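Local coordinates for siderophore periplasmic binding protein (Thermobifida fusca, PDB 5DH0) that probably binds an iron-loaded siderophore, such as fuscachelin, outside the cell membrane and delivers it to an ABC importer, at residues T52-E57 with L149-V154; F135-D138 with G143-N146; G208-T213 with N296-Q301. All blocks are in the same frame, centred on the assembly; numbering follows the deposited sequence.

Contact 1. Residues T52-E57 with L149-V154; sequences TEVVLE and LELSRV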
ATOM      1  N   THR A  52     -25.897 -26.161  -7.794  1.00 36.23           N
ATOM      2  CA  THR A  52     -25.630 -27.124  -6.729  1.00 37.61           C
ATOM      3  C   THR A  52     -25.695 -26.490  -5.340  1.00 38.41           C
ATOM      4  O   THR A  52     -26.299 -27.050  -4.421  1.00 35.03           O
ATOM      5  CB  THR A  52     -24.249 -27.783  -6.887  1.00 38.25           C
ATOM      6  OG1 THR A  52     -24.128 -28.347  -8.198  1.00 43.19           O
ATOM      7  CG2 THR A  52     -24.074 -28.869  -5.843  1.00 34.04           C
ATOM      8  N   GLU A  53     -25.074 -25.321  -5.194  1.00 39.95           N
ATOM      9  CA  GLU A  53     -25.079 -24.580  -3.925  1.00 35.98           C
ATOM     10  C   GLU A  53     -26.508 -24.224  -3.519  1.00 39.25           C
ATOM     11  O   GLU A  53     -26.844 -24.173  -2.331  1.00 35.47           O
ATOM     12  CB  GLU A  53     -24.225 -23.309  -4.039  1.00 35.55           C
ATOM     13  CG  GLU A  53     -22.708 -23.577  -4.181  1.00 42.92           C
ATOM     14  CD  GLU A  53     -22.302 -24.169  -5.549  1.00 42.75           C
ATOM     15  OE1 GLU A  53     -23.157 -24.287  -6.466  1.00 36.45           O
ATOM     16  OE2 GLU A  53     -21.116 -24.536  -5.696  1.00 46.34           O
ATOM     17  N   VAL A  54     -27.357 -23.997  -4.514  1.00 36.94           N
ATOM     18  CA  VAL A  54     -28.739 -23.619  -4.245  1.00 37.25           C
ATOM     19  C   VAL A  54     -29.555 -24.782  -3.694  1.00 40.40           C
ATOM     20  O   VAL A  54     -30.241 -24.631  -2.676  1.00 39.20           O
ATOM     21  CB  VAL A  54     -29.407 -23.062  -5.508  1.00 39.27           C
ATOM     22  CG1 VAL A  54     -30.910 -22.842  -5.292  1.00 37.16           C
ATOM     23  CG2 VAL A  54     -28.725 -21.763  -5.903  1.00 37.67           C
ATOM     24  N   VAL A  55     -29.486 -25.940  -4.351  1.00 38.01           N
ATOM     25  CA  VAL A  55     -30.271 -27.084  -3.904  1.00 39.31           C
ATOM     26  C   VAL A  55     -29.743 -27.603  -2.556  1.00 40.73           C
ATOM     27  O   VAL A  55     -30.531 -28.002  -1.690  1.00 40.62           O
ATOM     28  CB  VAL A  55     -30.314 -28.237  -4.966  1.00 40.81           C
ATOM     29  CG1 VAL A  55     -31.114 -27.806  -6.182  1.00 33.47           C
ATOM     30  CG2 VAL A  55     -28.912 -28.720  -5.363  1.00 37.84           C
ATOM     31  N   LEU A  56     -28.429 -27.574  -2.349  1.00 35.76           N
ATOM     32  CA  LEU A  56     -27.898 -28.003  -1.055  1.00 37.10           C
ATOM     33  C   LEU A  56     -28.454 -27.144   0.096  1.00 40.49           C
ATOM     34  O   LEU A  56     -28.897 -27.678   1.107  1.00 40.97           O
ATOM     35  CB  LEU A  56     -26.369 -27.975  -1.053  1.00 34.06           C
ATOM     36  CG  LEU A  56     -25.736 -29.127  -1.854  1.00 42.42           C
ATOM     37  CD1 LEU A  56     -24.252 -28.897  -2.101  1.00 36.61           C
ATOM     38  CD2 LEU A  56     -25.961 -30.471  -1.168  1.00 35.93           C
ATOM     39  N   GLU A  57     -28.455 -25.825  -0.066  1.00 39.00           N
ATOM     40  CA  GLU A  57     -28.865 -24.932   1.012  1.00 39.64           C
ATOM     41  C   GLU A  57     -30.355 -25.031   1.290  1.00 41.17           C
ATOM     42  O   GLU A  57     -30.793 -24.817   2.410  1.00 39.35           O
ATOM     43  CB  GLU A  57     -28.485 -23.486   0.680  1.00 39.35           C
ATOM     44  CG  GLU A  57     -26.981 -23.233   0.807  1.00 38.14           C
ATOM     45  CD  GLU A  57     -26.570 -21.816   0.417  1.00 43.80           C
ATOM     46  OE1 GLU A  57     -25.439 -21.419   0.785  1.00 41.87           O
ATOM     47  OE2 GLU A  57     -27.359 -21.105  -0.262  1.00 44.12           O
ATOM     48  N   LEU A 149     -28.907 -16.081  -4.910  1.00 35.85           N
ATOM     49  CA  LEU A 149     -30.073 -15.616  -4.168  1.00 33.13           C
ATOM     50  C   LEU A 149     -31.337 -15.749  -5.036  1.00 36.43           C
ATOM     51  O   LEU A 149     -32.380 -16.188  -4.555  1.00 37.10           O
ATOM     52  CB  LEU A 149     -29.887 -14.165  -3.709  1.00 35.49           C
ATOM     53  CG  LEU A 149     -31.146 -13.466  -3.198  1.00 38.18           C
ATOM     54  CD1 LEU A 149     -31.584 -14.104  -1.890  1.00 37.97           C
ATOM     55  CD2 LEU A 149     -30.942 -11.960  -3.020  1.00 39.15           C
ATOM     56  N   GLU A 150     -31.242 -15.393  -6.316  1.00 34.80           N
ATOM     57  CA  GLU A 150     -32.389 -15.495  -7.224  1.00 38.59           C
ATOM     58  C   GLU A 150     -32.829 -16.932  -7.472  1.00 40.60           C
ATOM     59  O   GLU A 150     -34.027 -17.233  -7.500  1.00 40.82           O
ATOM     60  CB  GLU A 150     -32.081 -14.832  -8.577  1.00 42.80           C
ATOM     61  CG  GLU A 150     -31.952 -13.328  -8.504  1.00 47.23           C
ATOM     62  CD  GLU A 150     -33.187 -12.683  -7.908  1.00 53.13           C
ATOM     63  OE1 GLU A 150     -34.290 -13.275  -8.019  1.00 56.63           O
ATOM     64  OE2 GLU A 150     -33.052 -11.593  -7.310  1.00 55.42           O
ATOM     65  N   LEU A 151     -31.863 -17.819  -7.678  1.00 38.38           N
ATOM     66  CA  LEU A 151     -32.172 -19.227  -7.870  1.00 39.43           C
ATOM     67  C   LEU A 151     -32.847 -19.770  -6.611  1.00 40.73           C
ATOM     68  O   LEU A 151     -33.754 -20.606  -6.695  1.00 41.52           O
ATOM     69  CB  LEU A 151     -30.904 -20.015  -8.210  1.00 35.14           C
ATOM     70  CG  LEU A 151     -30.353 -19.642  -9.591  1.00 37.91           C
ATOM     71  CD1 LEU A 151     -29.068 -20.415  -9.900  1.00 33.71           C
ATOM     72  CD2 LEU A 151     -31.401 -19.873 -10.669  1.00 35.64           C
ATOM     73  N   SER A 152     -32.417 -19.275  -5.448  1.00 34.82           N
ATOM     74  CA  SER A 152     -32.997 -19.697  -4.183  1.00 38.02           C
ATOM     75  C   SER A 152     -34.480 -19.359  -4.112  1.00 43.35           C
ATOM     76  O   SER A 152     -35.296 -20.160  -3.634  1.00 44.82           O
ATOM     77  CB  SER A 152     -32.270 -19.054  -3.017  1.00 35.45           C
ATOM     78  OG  SER A 152     -31.029 -19.683  -2.796  1.00 37.24           O
ATOM     79  N   ARG A 153     -34.833 -18.169  -4.587  1.00 40.11           N
ATOM     80  CA  ARG A 153     -36.221 -17.752  -4.552  1.00 42.83           C
ATOM     81  C   ARG A 153     -37.029 -18.681  -5.455  1.00 41.11           C
ATOM     82  O   ARG A 153     -38.106 -19.143  -5.085  1.00 42.52           O
ATOM     83  CB  ARG A 153     -36.363 -16.284  -4.977  1.00 37.04           C
ATOM     84  CG  ARG A 153     -35.892 -15.306  -3.922  1.00 39.89           C
ATOM     85  CD  ARG A 153     -35.944 -13.891  -4.434  1.00 42.58           C
ATOM     86  NE  ARG A 153     -35.477 -12.936  -3.437  1.00 47.14           N
ATOM     87  CZ  ARG A 153     -34.813 -11.825  -3.734  1.00 49.01           C
ATOM     88  NH1 ARG A 153     -34.539 -11.545  -5.001  1.00 53.32           N
ATOM     89  NH2 ARG A 153     -34.410 -11.004  -2.773  1.00 53.75           N
ATOM     90  N   VAL A 154     -36.482 -18.980  -6.624  1.00 41.65           N
ATOM     91  CA  VAL A 154     -37.189 -19.772  -7.623  1.00 40.66           C
ATOM     92  C   VAL A 154     -37.483 -21.207  -7.165  1.00 42.88           C
ATOM     93  O   VAL A 154     -38.529 -21.750  -7.504  1.00 50.69           O
ATOM     94  CB  VAL A 154     -36.402 -19.768  -8.946  1.00 42.88           C
ATOM     95  CG1 VAL A 154     -36.442 -21.112  -9.636  1.00 44.22           C
ATOM     96  CG2 VAL A 154     -36.942 -18.678  -9.850  1.00 40.16           C
TER
HETATM   97  O   HOH W   1     -31.245 -22.243  -1.722  1.00 36.39           O
HETATM   98  O   HOH W   2     -28.288 -18.949  -1.941  1.00 35.33           O
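V54 reaches from helix 52-57 onto the last turns of helix 142-154, where it meets L151 and S152. Its side chain has CG1 anti to the backbone N (chi1 172°), which leaves CG2 anti to the carbonyl carbon and turns both methyls to the facing helix. V54 CG2 lies 3.6 Å from L151 CB, while CG1 rests against the backbone between L151 C and S152 N, 3.9 Å from that nitrogen. V54 and L151 cross at about a right angle, and the touch is at the base of the leucine; its branched end, through CD2, packs on F135.

S152 brings the polar side of the contact. Its OG is 4.0 Å from V54 CG1 and hydrogen-bonds to T148 O one turn back, so this buried hydroxyl is tied to its own helix. Two waters join it to the facing helix. One hydrogen-bonds to both V54 O and S152 OG, each at 2.8 Å; the other is 2.9 Å from E57 OE2 and 3.0 Å from S152 OG. The largely extended E57 chain carries its carboxylate past the apolar patch, where R160 forms a salt bridge with OE2 and T291 a hydrogen bond with OE1.

Close helix packing thus gives way to a watered polar margin. Beneath the patch, V54 and L151 both touch I108 of strand 106-112, as expected where neighbouring helices cover a parallel sheet in the Rossmann-like alpha/beta lobe of a class III periplasmic binding protein.

Contact 2. Residues F135-D138 with G143-N146; sequences FDFD and GLRN
F137 places CG between its backbone N and carbonyl carbon (chi1 65°), and L144 has its first torsion skewed to -94°; together these turns lay the two side chains next to each other, pointing the same way. They belong to a beta-alpha unit of the parallel sheet, in which strand 132-137 runs through a short loop into helix 142-154. L144 CD2 stands over one face of the phenyl ring, 4.3 Å from its centroid and 26° off the normal, a CH-pi contact. The methyl is displaced toward one side of the ring, coming within 3.9 Å of F137 CE1. F50 meets the same ring edge-to-face and also touches L144, so the aromatic group is held between loop and helix.

At the root of F137 the fit is made with backbone: CB lies 3.5 Å from G143 O. G143 also brings its CA to 3.7 Å from D138 O, an approach made possible by the lack of a side chain, since a beta carbon would point into that oxygen. The CB of D138 points away, and the residue takes part through its carbonyl. A single water closes the strand-to-helix turn, donating to D138 O at 2.7 Å and accepting from G143 N at 2.8 Å.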
ATOM      1  N   PHE A 135     -30.041 -17.342 -14.697  1.00 42.57           N
ATOM      2  CA  PHE A 135     -29.757 -15.951 -14.355  1.00 38.34           C
ATOM      3  C   PHE A 135     -28.342 -15.553 -14.762  1.00 44.71           C
ATOM      4  O   PHE A 135     -27.357 -16.214 -14.399  1.00 44.92           O
ATOM      5  CB  PHE A 135     -29.949 -15.697 -12.867  1.00 40.64           C
ATOM      6  CG  PHE A 135     -31.373 -15.709 -12.441  1.00 47.74           C
ATOM      7  CD1 PHE A 135     -31.911 -16.819 -11.831  1.00 46.44           C
ATOM      8  CD2 PHE A 135     -32.183 -14.614 -12.661  1.00 50.44           C
ATOM      9  CE1 PHE A 135     -33.227 -16.842 -11.438  1.00 44.63           C
ATOM     10  CE2 PHE A 135     -33.507 -14.637 -12.273  1.00 53.97           C
ATOM     11  CZ  PHE A 135     -34.026 -15.761 -11.666  1.00 49.46           C
ATOM     12  N   ASP A 136     -28.252 -14.474 -15.527  1.00 44.21           N
ATOM     13  CA  ASP A 136     -26.972 -13.881 -15.871  1.00 45.66           C
ATOM     14  C   ASP A 136     -26.364 -13.187 -14.667  1.00 42.91           C
ATOM     15  O   ASP A 136     -27.066 -12.603 -13.845  1.00 43.47           O
ATOM     16  CB  ASP A 136     -27.114 -12.874 -17.013  1.00 50.81           C
ATOM     17  CG  ASP A 136     -27.568 -13.513 -18.308  1.00 57.64           C
ATOM     18  OD1 ASP A 136     -26.814 -14.339 -18.861  1.00 59.12           O
ATOM     19  OD2 ASP A 136     -28.672 -13.177 -18.785  1.00 67.79           O
ATOM     20  N   PHE A 137     -25.049 -13.261 -14.562  1.00 41.55           N
ATOM     21  CA  PHE A 137     -24.353 -12.498 -13.545  1.00 43.83           C
ATOM     22  C   PHE A 137     -23.077 -11.959 -14.143  1.00 41.79           C
ATOM     23  O   PHE A 137     -22.504 -12.547 -15.056  1.00 39.33           O
ATOM     24  CB  PHE A 137     -24.049 -13.350 -12.312  1.00 40.59           C
ATOM     25  CG  PHE A 137     -23.090 -14.481 -12.575  1.00 42.02           C
ATOM     26  CD1 PHE A 137     -21.734 -14.338 -12.310  1.00 39.48           C
ATOM     27  CD2 PHE A 137     -23.548 -15.696 -13.081  1.00 39.26           C
ATOM     28  CE1 PHE A 137     -20.850 -15.382 -12.556  1.00 39.93           C
ATOM     29  CE2 PHE A 137     -22.665 -16.742 -13.326  1.00 41.67           C
ATOM     30  CZ  PHE A 137     -21.313 -16.581 -13.062  1.00 44.82           C
ATOM     31  N   ASP A 138     -22.646 -10.820 -13.632  1.00 40.75           N
ATOM     32  CA  ASP A 138     -21.402 -10.241 -14.079  1.00 41.35           C
ATOM     33  C   ASP A 138     -20.359 -10.356 -12.965  1.00 40.17           C
ATOM     34  O   ASP A 138     -20.695 -10.382 -11.786  1.00 42.54           O
ATOM     35  CB  ASP A 138     -21.615  -8.784 -14.485  1.00 44.14           C
ATOM     36  CG  ASP A 138     -20.355  -8.144 -15.004  1.00 53.04           C
ATOM     37  OD1 ASP A 138     -19.773  -8.683 -15.973  1.00 59.92           O
ATOM     38  OD2 ASP A 138     -19.923  -7.124 -14.421  1.00 61.35           O
ATOM     39  N   GLY A 143     -22.013 -10.092  -7.717  1.00 34.32           N
ATOM     40  CA  GLY A 143     -22.836 -10.672  -8.769  1.00 33.87           C
ATOM     41  C   GLY A 143     -23.185 -12.140  -8.545  1.00 36.24           C
ATOM     42  O   GLY A 143     -24.290 -12.585  -8.859  1.00 37.66           O
ATOM     43  N   LEU A 144     -22.232 -12.884  -7.991  1.00 33.27           N
ATOM     44  CA  LEU A 144     -22.381 -14.306  -7.698  1.00 34.18           C
ATOM     45  C   LEU A 144     -23.421 -14.594  -6.618  1.00 36.55           C
ATOM     46  O   LEU A 144     -24.403 -15.308  -6.860  1.00 32.18           O
ATOM     47  CB  LEU A 144     -21.035 -14.889  -7.255  1.00 32.97           C
ATOM     48  CG  LEU A 144     -20.145 -15.531  -8.313  1.00 40.38           C
ATOM     49  CD1 LEU A 144     -18.814 -15.983  -7.694  1.00 37.07           C
ATOM     50  CD2 LEU A 144     -20.874 -16.718  -8.924  1.00 43.44           C
ATOM     51  N   ARG A 145     -23.204 -14.043  -5.422  1.00 31.81           N
ATOM     52  CA  ARG A 145     -24.064 -14.374  -4.301  1.00 28.51           C
ATOM     53  C   ARG A 145     -25.465 -13.806  -4.543  1.00 33.17           C
ATOM     54  O   ARG A 145     -26.454 -14.331  -4.014  1.00 30.62           O
ATOM     55  CB  ARG A 145     -23.466 -13.877  -2.982  1.00 29.39           C
ATOM     56  CG  ARG A 145     -23.172 -12.389  -2.909  1.00 34.91           C
ATOM     57  CD  ARG A 145     -22.440 -12.060  -1.604  1.00 36.16           C
ATOM     58  NE  ARG A 145     -22.007 -10.666  -1.552  1.00 39.35           N
ATOM     59  CZ  ARG A 145     -20.804 -10.241  -1.924  1.00 42.43           C
ATOM     60  NH1 ARG A 145     -19.887 -11.101  -2.362  1.00 50.63           N
ATOM     61  NH2 ARG A 145     -20.513  -8.953  -1.843  1.00 51.13           N
ATOM     62  N   ASN A 146     -25.563 -12.780  -5.386  1.00 33.53           N
ATOM     63  CA  ASN A 146     -26.879 -12.253  -5.751  1.00 37.30           C
ATOM     64  C   ASN A 146     -27.598 -13.125  -6.799  1.00 37.59           C
ATOM     65  O   ASN A 146     -28.826 -13.242  -6.789  1.00 36.40           O
ATOM     66  CB  ASN A 146     -26.767 -10.801  -6.238  1.00 35.12           C
ATOM     67  CG  ASN A 146     -26.814  -9.801  -5.087  1.00 37.40           C
ATOM     68  OD1 ASN A 146     -27.835  -9.686  -4.400  1.00 39.27           O
ATOM     69  ND2 ASN A 146     -25.702  -9.083  -4.856  1.00 31.39           N
TER
HETATM   70  O   HOH W   3     -19.785  -9.477  -9.377  1.00 37.52           O

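Contact 3. Residues G208-T213 with N296-Q301; sequences GEILHT and NIVLDQ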
ATOM      1  N   GLY A 208     -11.408 -11.444  -1.952  1.00 26.63           N
ATOM      2  CA  GLY A 208     -10.826 -10.116  -2.085  1.00 27.85           C
ATOM      3  C   GLY A 208     -11.915  -9.044  -2.131  1.00 30.58           C
ATOM      4  O   GLY A 208     -11.765  -7.945  -1.602  1.00 29.44           O
ATOM      5  N   GLU A 209     -13.021  -9.380  -2.783  1.00 28.67           N
ATOM      6  CA  GLU A 209     -14.142  -8.480  -2.889  1.00 33.36           C
ATOM      7  C   GLU A 209     -14.828  -8.313  -1.530  1.00 36.62           C
ATOM      8  O   GLU A 209     -15.281  -7.220  -1.202  1.00 36.46           O
ATOM      9  CB  GLU A 209     -15.132  -8.976  -3.939  1.00 33.22           C
ATOM     10  CG  GLU A 209     -16.072  -7.888  -4.416  1.00 37.22           C
ATOM     11  CD  GLU A 209     -17.424  -7.906  -3.690  1.00 47.72           C
ATOM     12  OE1 GLU A 209     -17.602  -8.764  -2.794  1.00 40.38           O
ATOM     13  OE2 GLU A 209     -18.305  -7.062  -4.019  1.00 53.14           O
ATOM     14  N   ILE A 210     -14.869  -9.379  -0.732  1.00 30.80           N
ATOM     15  CA  ILE A 210     -15.463  -9.282   0.599  1.00 34.52           C
ATOM     16  C   ILE A 210     -14.606  -8.453   1.538  1.00 31.81           C
ATOM     17  O   ILE A 210     -15.126  -7.624   2.286  1.00 32.57           O
ATOM     18  CB  ILE A 210     -15.721 -10.666   1.205  1.00 33.23           C
ATOM     19  CG1 ILE A 210     -16.901 -11.301   0.481  1.00 34.80           C
ATOM     20  CG2 ILE A 210     -16.089 -10.538   2.673  1.00 27.91           C
ATOM     21  CD1 ILE A 210     -16.967 -12.769   0.640  1.00 39.25           C
ATOM     22  N   LEU A 211     -13.294  -8.644   1.483  1.00 32.57           N
ATOM     23  CA  LEU A 211     -12.392  -7.782   2.237  1.00 33.64           C
ATOM     24  C   LEU A 211     -12.583  -6.329   1.807  1.00 35.87           C
ATOM     25  O   LEU A 211     -12.624  -5.429   2.647  1.00 35.35           O
ATOM     26  CB  LEU A 211     -10.938  -8.204   2.045  1.00 35.77           C
ATOM     27  CG  LEU A 211     -10.494  -9.393   2.893  1.00 36.84           C
ATOM     28  CD1 LEU A 211      -9.293 -10.071   2.257  1.00 35.35           C
ATOM     29  CD2 LEU A 211     -10.161  -8.920   4.300  1.00 36.33           C
ATOM     30  N   HIS A 212     -12.708  -6.104   0.501  1.00 33.13           N
ATOM     31  CA  HIS A 212     -12.907  -4.757  -0.010  1.00 32.89           C
ATOM     32  C   HIS A 212     -14.254  -4.182   0.477  1.00 36.49           C
ATOM     33  O   HIS A 212     -14.311  -3.072   0.991  1.00 34.38           O
ATOM     34  CB  HIS A 212     -12.831  -4.754  -1.534  1.00 28.20           C
ATOM     35  CG  HIS A 212     -12.929  -3.390  -2.146  1.00 35.48           C
ATOM     36  ND1 HIS A 212     -11.973  -2.410  -1.951  1.00 35.91           N
ATOM     37  CD2 HIS A 212     -13.865  -2.844  -2.962  1.00 34.84           C
ATOM     38  CE1 HIS A 212     -12.319  -1.322  -2.617  1.00 35.68           C
ATOM     39  NE2 HIS A 212     -13.466  -1.556  -3.235  1.00 35.07           N
ATOM     40  N   THR A 213     -15.325  -4.956   0.337  1.00 34.12           N
ATOM     41  CA  THR A 213     -16.653  -4.537   0.774  1.00 35.67           C
ATOM     42  C   THR A 213     -16.674  -4.155   2.265  1.00 36.51           C
ATOM     43  O   THR A 213     -17.409  -3.285   2.690  1.00 38.75           O
ATOM     44  CB  THR A 213     -17.660  -5.658   0.496  1.00 38.55           C
ATOM     45  OG1 THR A 213     -17.703  -5.898  -0.916  1.00 40.95           O
ATOM     46  CG2 THR A 213     -19.048  -5.303   0.987  1.00 34.73           C
ATOM     47  N   ASN A 296     -20.982 -15.144   4.483  1.00 26.70           N
ATOM     48  CA  ASN A 296     -20.971 -14.954   5.940  1.00 31.96           C
ATOM     49  C   ASN A 296     -19.880 -15.766   6.643  1.00 30.89           C
ATOM     50  O   ASN A 296     -19.238 -15.280   7.569  1.00 27.45           O
ATOM     51  CB  ASN A 296     -22.350 -15.272   6.542  1.00 33.72           C
ATOM     52  CG  ASN A 296     -23.301 -14.078   6.475  1.00 36.20           C
ATOM     53  OD1 ASN A 296     -22.961 -12.991   6.922  1.00 38.70           O
ATOM     54  ND2 ASN A 296     -24.487 -14.277   5.910  1.00 35.27           N
ATOM     55  N   ILE A 297     -19.636 -16.993   6.193  1.00 34.61           N
ATOM     56  CA  ILE A 297     -18.539 -17.794   6.759  1.00 31.23           C
ATOM     57  C   ILE A 297     -17.196 -17.103   6.551  1.00 31.50           C
ATOM     58  O   ILE A 297     -16.355 -17.087   7.445  1.00 34.00           O
ATOM     59  CB  ILE A 297     -18.536 -19.200   6.151  1.00 35.25           C
ATOM     60  CG1 ILE A 297     -19.752 -19.956   6.693  1.00 30.15           C
ATOM     61  CG2 ILE A 297     -17.226 -19.939   6.442  1.00 31.97           C
ATOM     62  CD1 ILE A 297     -20.162 -21.119   5.846  1.00 32.62           C
ATOM     63  N   VAL A 298     -17.017 -16.481   5.392  1.00 29.05           N
ATOM     64  CA  VAL A 298     -15.819 -15.678   5.144  1.00 32.37           C
ATOM     65  C   VAL A 298     -15.668 -14.491   6.120  1.00 34.89           C
ATOM     66  O   VAL A 298     -14.581 -14.281   6.668  1.00 34.58           O
ATOM     67  CB  VAL A 298     -15.806 -15.149   3.689  1.00 32.20           C
ATOM     68  CG1 VAL A 298     -14.695 -14.146   3.497  1.00 27.57           C
ATOM     69  CG2 VAL A 298     -15.647 -16.304   2.725  1.00 30.68           C
ATOM     70  N   LEU A 299     -16.744 -13.718   6.325  1.00 32.53           N
ATOM     71  CA  LEU A 299     -16.772 -12.665   7.353  1.00 33.69           C
ATOM     72  C   LEU A 299     -16.390 -13.174   8.727  1.00 34.52           C
ATOM     73  O   LEU A 299     -15.637 -12.525   9.443  1.00 37.17           O
ATOM     74  CB  LEU A 299     -18.159 -12.040   7.461  1.00 32.61           C
ATOM     75  CG  LEU A 299     -18.508 -11.044   6.380  1.00 32.96           C
ATOM     76  CD1 LEU A 299     -19.836 -10.393   6.721  1.00 30.91           C
ATOM     77  CD2 LEU A 299     -17.380 -10.025   6.276  1.00 30.19           C
ATOM     78  N   ASP A 300     -16.930 -14.328   9.110  1.00 34.30           N
ATOM     79  CA  ASP A 300     -16.628 -14.893  10.421  1.00 37.82           C
ATOM     80  C   ASP A 300     -15.136 -15.205  10.573  1.00 37.53           C
ATOM     81  O   ASP A 300     -14.587 -15.098  11.667  1.00 37.66           O
ATOM     82  CB  ASP A 300     -17.472 -16.151  10.683  1.00 29.54           C
ATOM     83  N   GLN A 301     -14.475 -15.566   9.475  1.00 35.20           N
ATOM     84  CA  GLN A 301     -13.058 -15.894   9.527  1.00 36.83           C
ATOM     85  C   GLN A 301     -12.198 -14.635   9.574  1.00 36.50           C
ATOM     86  O   GLN A 301     -11.166 -14.602  10.237  1.00 33.94           O
ATOM     87  CB  GLN A 301     -12.656 -16.764   8.330  1.00 35.93           C
ATOM     88  CG  GLN A 301     -13.194 -18.194   8.333  1.00 31.64           C
ATOM     89  CD  GLN A 301     -12.876 -18.921   7.029  1.00 37.40           C
ATOM     90  OE1 GLN A 301     -11.816 -19.523   6.881  1.00 36.57           O
ATOM     91  NE2 GLN A 301     -13.795 -18.862   6.083  1.00 34.40           N
TER
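Helix-to-helix packing in the C-terminal half of the binding protein joins helix 206-213 to the chain's last helix, 292-307, and it turns on one isoleucine set against two neighbouring residues. I210 points at the facing helix with CG2 anti to its backbone N and CG1 anti to the carbonyl carbon (chi1 -73°), which sends the CD1 branch to V298 and sets CG2 between V298 CG1 and L299 CD2. The CD1 tip lies 3.9 Å from V298 CG1. The shorter branch divides its contacts, with I210 CG2 at 3.9 Å from L299 CD2 and 4.0 Å from V298 CG1. L299 leaves its backbone alongside the interface, and only its end comes in, whereas V298 faces I210 directly. With an alanine in place of I210, V298 CG1 and L299 CD2 would probably lose their partners on this helix and a gap would open between the two backbones.

No hydrogen bond spans the interface; the polar groups find partners within their own helix or on other parts of the chain. T213 OG1 donates to E209 O at 2.8 Å from above the carbonyl plane, 38° out of it, while T213 N reaches the same oxygen from the opposite face. Two donors thus grip one carbonyl, and the OG1 bond ties the threonine hydroxyl back to its own helix. The E209 carboxylate pairs with R145 of helix 142-154.

Around this patch, A289 and A295 also touch I210, L299 continues onto F168 and R171 of helix 158-178, and L211 packs on Q218, placing helix 206-213 between the C-terminal helix and strand 217-218 of the mixed sheet.

How the contacts relate
Contacts 1 and 2 share helix 142-154 and serve one lobe: its first turns meet the strand that leads into it, its last turns the neighbouring helix 52-57. They touch where L151 and E150 pack on F135. Contact 3 lies in series along the chain, its centre about 17 Å from that of contact 2 and 20 Å from that of contact 1. Contacts 1 and 3 are buried and contact 2 reaches the surface at D138. Contact 3 is wholly apolar across its helices, contacts 1 and 2 add waters, and contact 2 also uses a ring face and backbone. A salt bridge, R145 NH2 to E209 OE1 at 3.1 Å, joins helix 142-154 to helix 206-213.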